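Alpha-L-rhamnosidase (Klebsiella oxytoca, PDB 4XHC) hydrolyses alpha-L-rhamnosides, releasing terminal non-reducing alpha-L-rhamnose, as a two-domain enzyme of glycoside hydrolase family 78. Local coordinates at residues G115-L124 and V183-F191. Residues are numbered along the deposited sequence; the frame is centred on the assembly and turned at random.
Sequences GSPPDAPAHL and VSRKFRLQF
Two connections between the facing antiparallel sheets of the N-terminal beta domain meet here: the proline-rich loop 116-121, leading from strand 106-115 to strand 122-129, and the type I turn Ser184-Phe187, leading from strand 175-182 to strand 187-200. Phe187, the last residue of the turn, packs its ring against the loop. Its CG stands between the backbone N and the carbonyl carbon (chi1 80°), which turns the ring under the loop; Pro118 CB lies 3.8 Å from the ring centroid, almost exactly on the normal, as a CH-pi contact. Asp119 OD1 sits at the ring edge, in plane, 3.7 Å from Phe187 CD1, and Ala120 O approaches Phe187 CZ to 3.5 Å. The same OD1 of Asp119 accepts a hydrogen bond from Ser184 OG at 2.5 Å, on its syn side, tying the loop to the turn. The bent Lys186 chain crosses the Asp119 side chain at about a right angle, its CD 3.5 Å from Asp119 OD2, but its ammonium forms a salt bridge with Asp298 of the second subunit, which also binds the Ser116 hydroxyl. On the backbone, Ser116 N donates to Lys186 O (3.1 Å, 150° at the hydrogen), next to the antiparallel non-hydrogen-bonded pair Gly115-Phe187. Arg188 brings NH2 near Gly115 CA while its NE is salt-bridged to Glu88. Deeper in, Leu124 CD2 and Leu189 CD2 meet tip to tip at 3.6 Å, Ala122 CB rests on Val183 CG1, and Phe191 CZ touches Leu124 CD1. The axes of strand segments 122-124 and 187-191 pass 9.4 Å apart at 52°, with these apolar side chains packed between the two sheets, characteristic of a beta-sandwich closed at one end by its connecting loops.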
ATOM      1  N   GLY A 115      14.998 -20.705   0.613  1.00 61.22           N
ATOM      2  CA  GLY A 115      16.430 -20.405   0.548  1.00 62.53           C
ATOM      3  C   GLY A 115      16.993 -20.174   1.935  1.00 64.55           C
ATOM      4  O   GLY A 115      16.802 -20.985   2.818  1.00 68.55           O
ATOM      5  N   SER A 116      17.695 -19.067   2.138  1.00 67.11           N
ATOM      6  CA  SER A 116      18.181 -18.701   3.478  1.00 68.36           C
ATOM      7  C   SER A 116      17.025 -18.165   4.350  1.00 69.00           C
ATOM      8  O   SER A 116      15.893 -17.969   3.856  1.00 69.55           O
ATOM      9  CB  SER A 116      19.315 -17.658   3.382  1.00 69.10           C
ATOM     10  OG  SER A 116      20.519 -18.231   2.890  1.00 68.81           O
ATOM     11  N   PRO A 117      17.298 -17.938   5.653  1.00 68.52           N
ATOM     12  CA  PRO A 117      16.289 -17.275   6.478  1.00 66.46           C
ATOM     13  C   PRO A 117      16.047 -15.869   5.953  1.00 65.11           C
ATOM     14  O   PRO A 117      17.018 -15.150   5.720  1.00 65.93           O
ATOM     15  CB  PRO A 117      16.937 -17.224   7.866  1.00 67.63           C
ATOM     16  CG  PRO A 117      17.999 -18.281   7.850  1.00 69.44           C
ATOM     17  CD  PRO A 117      18.479 -18.356   6.438  1.00 69.28           C
ATOM     18  N   PRO A 118      14.774 -15.473   5.774  1.00 61.94           N
ATOM     19  CA  PRO A 118      14.468 -14.177   5.144  1.00 61.18           C
ATOM     20  C   PRO A 118      14.990 -12.955   5.927  1.00 60.54           C
ATOM     21  O   PRO A 118      14.613 -12.743   7.080  1.00 61.65           O
ATOM     22  CB  PRO A 118      12.933 -14.172   5.044  1.00 59.71           C
ATOM     23  CG  PRO A 118      12.469 -15.163   6.054  1.00 60.85           C
ATOM     24  CD  PRO A 118      13.569 -16.176   6.240  1.00 61.18           C
ATOM     25  N   ASP A 119      15.832 -12.151   5.277  1.00 60.12           N
ATOM     26  CA  ASP A 119      16.550 -11.056   5.942  1.00 58.94           C
ATOM     27  C   ASP A 119      16.111  -9.657   5.506  1.00 54.49           C
ATOM     28  O   ASP A 119      16.832  -8.690   5.722  1.00 54.70           O
ATOM     29  CB  ASP A 119      18.075 -11.213   5.748  1.00 60.89           C
ATOM     30  CG  ASP A 119      18.503 -11.087   4.292  1.00 60.98           C
ATOM     31  OD1 ASP A 119      17.614 -11.074   3.416  1.00 61.07           O
ATOM     32  OD2 ASP A 119      19.724 -11.017   4.027  1.00 62.13           O
ATOM     33  N   ALA A 120      14.932  -9.547   4.910  1.00 51.64           N
ATOM     34  CA  ALA A 120      14.369  -8.238   4.572  1.00 50.31           C
ATOM     35  C   ALA A 120      12.879  -8.355   4.271  1.00 47.82           C
ATOM     36  O   ALA A 120      12.404  -9.425   3.955  1.00 48.39           O
ATOM     37  CB  ALA A 120      15.106  -7.642   3.382  1.00 50.23           C
ATOM     38  N   PRO A 121      12.136  -7.248   4.350  1.00 46.84           N
ATOM     39  CA  PRO A 121      10.739  -7.312   3.932  1.00 46.56           C
ATOM     40  C   PRO A 121      10.584  -7.750   2.479  1.00 46.91           C
ATOM     41  O   PRO A 121      11.485  -7.535   1.669  1.00 48.96           O
ATOM     42  CB  PRO A 121      10.251  -5.861   4.084  1.00 46.48           C
ATOM     43  CG  PRO A 121      11.202  -5.230   5.032  1.00 47.24           C
ATOM     44  CD  PRO A 121      12.521  -5.902   4.800  1.00 47.51           C
ATOM     45  N   ALA A 122       9.457  -8.367   2.159  1.00 45.91           N
ATOM     46  CA  ALA A 122       9.145  -8.695   0.778  1.00 45.91           C
ATOM     47  C   ALA A 122       8.187  -7.639   0.217  1.00 45.73           C
ATOM     48  O   ALA A 122       7.090  -7.448   0.750  1.00 47.01           O
ATOM     49  CB  ALA A 122       8.525 -10.077   0.697  1.00 46.36           C
ATOM     50  N   HIS A 123       8.604  -6.955  -0.845  1.00 43.44           N
ATOM     51  CA  HIS A 123       7.813  -5.880  -1.424  1.00 42.95           C
ATOM     52  C   HIS A 123       7.122  -6.375  -2.691  1.00 43.22           C
ATOM     53  O   HIS A 123       7.773  -6.716  -3.667  1.00 43.55           O
ATOM     54  CB  HIS A 123       8.720  -4.674  -1.700  1.00 43.53           C
ATOM     55  CG  HIS A 123       8.058  -3.550  -2.434  1.00 43.29           C
ATOM     56  ND1 HIS A 123       8.775  -2.580  -3.102  1.00 44.88           N
ATOM     57  CD2 HIS A 123       6.753  -3.241  -2.611  1.00 43.32           C
ATOM     58  CE1 HIS A 123       7.941  -1.722  -3.660  1.00 44.37           C
ATOM     59  NE2 HIS A 123       6.707  -2.098  -3.376  1.00 44.29           N
ATOM     60  N   LEU A 124       5.794  -6.416  -2.660  1.00 44.21           N
ATOM     61  CA  LEU A 124       5.001  -6.869  -3.790  1.00 45.26           C
ATOM     62  C   LEU A 124       4.176  -5.734  -4.337  1.00 45.15           C
ATOM     63  O   LEU A 124       3.902  -4.772  -3.639  1.00 43.53           O
ATOM     64  CB  LEU A 124       4.020  -7.957  -3.363  1.00 45.73           C
ATOM     65  CG  LEU A 124       4.574  -9.216  -2.729  1.00 47.45           C
ATOM     66  CD1 LEU A 124       3.423 -10.044  -2.188  1.00 47.57           C
ATOM     67  CD2 LEU A 124       5.389 -10.010  -3.733  1.00 48.89           C
ATOM     68  N   VAL A 183      13.009  -8.403  -3.027  1.00 49.99           N
ATOM     69  CA  VAL A 183      13.433  -9.192  -1.887  1.00 51.08           C
ATOM     70  C   VAL A 183      14.956  -9.104  -1.962  1.00 53.57           C
ATOM     71  O   VAL A 183      15.477  -8.465  -2.874  1.00 56.00           O
ATOM     72  CB  VAL A 183      12.939 -10.658  -1.977  1.00 50.94           C
ATOM     73  CG1 VAL A 183      11.435 -10.721  -1.784  1.00 49.12           C
ATOM     74  CG2 VAL A 183      13.309 -11.299  -3.309  1.00 51.57           C
ATOM     75  N   SER A 184      15.683  -9.726  -1.044  1.00 54.96           N
ATOM     76  CA  SER A 184      17.141  -9.738  -1.168  1.00 56.85           C
ATOM     77  C   SER A 184      17.579 -10.942  -1.989  1.00 57.87           C
ATOM     78  O   SER A 184      16.766 -11.806  -2.309  1.00 58.27           O
ATOM     79  CB  SER A 184      17.805  -9.747   0.204  1.00 57.25           C
ATOM     80  OG  SER A 184      17.456 -10.920   0.900  1.00 58.75           O
ATOM     81  N   ARG A 185      18.867 -11.006  -2.312  1.00 70.57           N
ATOM     82  CA  ARG A 185      19.425 -12.136  -3.065  1.00 71.79           C
ATOM     83  C   ARG A 185      19.487 -13.425  -2.248  1.00 70.56           C
ATOM     84  O   ARG A 185      19.510 -14.512  -2.811  1.00 68.90           O
ATOM     85  CB  ARG A 185      20.807 -11.777  -3.612  1.00 76.02           C
ATOM     86  CG  ARG A 185      20.732 -10.893  -4.854  1.00 79.25           C
ATOM     87  CD  ARG A 185      22.060 -10.182  -5.073  1.00 84.30           C
ATOM     88  NE  ARG A 185      21.900  -8.878  -5.726  1.00 85.52           N
ATOM     89  CZ  ARG A 185      22.904  -8.075  -6.092  1.00 88.96           C
ATOM     90  NH1 ARG A 185      24.189  -8.430  -5.926  1.00 89.04           N
ATOM     91  NH2 ARG A 185      22.618  -6.903  -6.656  1.00 89.32           N
ATOM     92  N   LYS A 186      19.477 -13.301  -0.924  1.00 70.71           N
ATOM     93  CA  LYS A 186      19.548 -14.462  -0.027  1.00 70.13           C
ATOM     94  C   LYS A 186      18.284 -15.350   0.036  1.00 67.22           C
ATOM     95  O   LYS A 186      18.354 -16.461   0.560  1.00 64.70           O
ATOM     96  CB  LYS A 186      19.885 -14.000   1.400  1.00 71.79           C
ATOM     97  CG  LYS A 186      21.262 -13.371   1.557  1.00 73.56           C
ATOM     98  CD  LYS A 186      21.844 -13.632   2.939  1.00 74.36           C
ATOM     99  CE  LYS A 186      22.416 -15.038   3.034  1.00 75.59           C
ATOM    100  NZ  LYS A 186      22.836 -15.376   4.421  1.00 76.89           N
ATOM    101  N   PHE A 187      17.132 -14.867  -0.441  1.00 65.32           N
ATOM    102  CA  PHE A 187      15.901 -15.672  -0.383  1.00 63.51           C
ATOM    103  C   PHE A 187      14.905 -15.368  -1.496  1.00 61.21           C
ATOM    104  O   PHE A 187      14.976 -14.329  -2.158  1.00 58.69           O
ATOM    105  CB  PHE A 187      15.225 -15.565   1.002  1.00 63.41           C
ATOM    106  CG  PHE A 187      14.413 -14.308   1.209  1.00 62.68           C
ATOM    107  CD1 PHE A 187      15.007 -13.148   1.711  1.00 63.23           C
ATOM    108  CD2 PHE A 187      13.044 -14.294   0.933  1.00 61.69           C
ATOM    109  CE1 PHE A 187      14.258 -11.991   1.913  1.00 62.55           C
ATOM    110  CE2 PHE A 187      12.295 -13.139   1.125  1.00 61.78           C
ATOM    111  CZ  PHE A 187      12.903 -11.983   1.616  1.00 61.93           C
ATOM    112  N   ARG A 188      13.980 -16.309  -1.678  1.00 61.31           N
ATOM    113  CA  ARG A 188      12.954 -16.233  -2.709  1.00 61.38           C
ATOM    114  C   ARG A 188      11.571 -16.396  -2.098  1.00 60.41           C
ATOM    115  O   ARG A 188      11.421 -16.952  -1.015  1.00 62.07           O
ATOM    116  CB  ARG A 188      13.190 -17.314  -3.756  1.00 62.32           C
ATOM    117  CG  ARG A 188      14.455 -17.095  -4.568  1.00 63.72           C
ATOM    118  CD  ARG A 188      14.865 -18.345  -5.324  1.00 65.11           C
ATOM    119  NE  ARG A 188      15.069 -19.492  -4.435  1.00 67.07           N
ATOM    120  CZ  ARG A 188      16.136 -19.686  -3.650  1.00 68.33           C
ATOM    121  NH1 ARG A 188      17.130 -18.804  -3.608  1.00 69.34           N
ATOM    122  NH2 ARG A 188      16.207 -20.770  -2.889  1.00 67.86           N
ATOM    123  N   LEU A 189      10.567 -15.917  -2.815  1.00 59.59           N
ATOM    124  CA  LEU A 189       9.196 -15.940  -2.351  1.00 59.80           C
ATOM    125  C   LEU A 189       8.400 -17.020  -3.089  1.00 60.11           C
ATOM    126  O   LEU A 189       8.623 -17.271  -4.272  1.00 61.64           O
ATOM    127  CB  LEU A 189       8.567 -14.568  -2.573  1.00 59.54           C
ATOM    128  CG  LEU A 189       7.283 -14.328  -1.789  1.00 60.55           C
ATOM    129  CD1 LEU A 189       7.553 -14.257  -0.293  1.00 61.59           C
ATOM    130  CD2 LEU A 189       6.609 -13.061  -2.271  1.00 60.70           C
ATOM    131  N   GLN A 190       7.453 -17.638  -2.389  1.00 60.33           N
ATOM    132  CA  GLN A 190       6.728 -18.800  -2.898  1.00 60.60           C
ATOM    133  C   GLN A 190       5.280 -18.752  -2.423  1.00 59.46           C
ATOM    134  O   GLN A 190       5.027 -18.826  -1.229  1.00 59.04           O
ATOM    135  CB  GLN A 190       7.424 -20.062  -2.385  1.00 62.51           C
ATOM    136  CG  GLN A 190       6.812 -21.385  -2.802  1.00 64.36           C
ATOM    137  CD  GLN A 190       7.690 -22.573  -2.413  1.00 67.99           C
ATOM    138  OE1 GLN A 190       8.442 -22.537  -1.423  1.00 69.72           O
ATOM    139  NE2 GLN A 190       7.594 -23.637  -3.190  1.00 69.36           N
ATOM    140  N   PHE A 191       4.336 -18.624  -3.355  1.00 58.89           N
ATOM    141  CA  PHE A 191       2.912 -18.592  -3.019  1.00 58.90           C
ATOM    142  C   PHE A 191       2.378 -20.010  -2.912  1.00 61.45           C
ATOM    143  O   PHE A 191       2.733 -20.857  -3.719  1.00 63.37           O
ATOM    144  CB  PHE A 191       2.137 -17.841  -4.087  1.00 58.15           C
ATOM    145  CG  PHE A 191       2.458 -16.381  -4.136  1.00 57.49           C
ATOM    146  CD1 PHE A 191       3.547 -15.923  -4.844  1.00 57.83           C
ATOM    147  CD2 PHE A 191       1.683 -15.468  -3.445  1.00 57.23           C
ATOM    148  CE1 PHE A 191       3.852 -14.577  -4.873  1.00 57.19           C
ATOM    149  CE2 PHE A 191       1.976 -14.120  -3.474  1.00 56.41           C
ATOM    150  CZ  PHE A 191       3.064 -13.675  -4.190  1.00 56.69           C
TER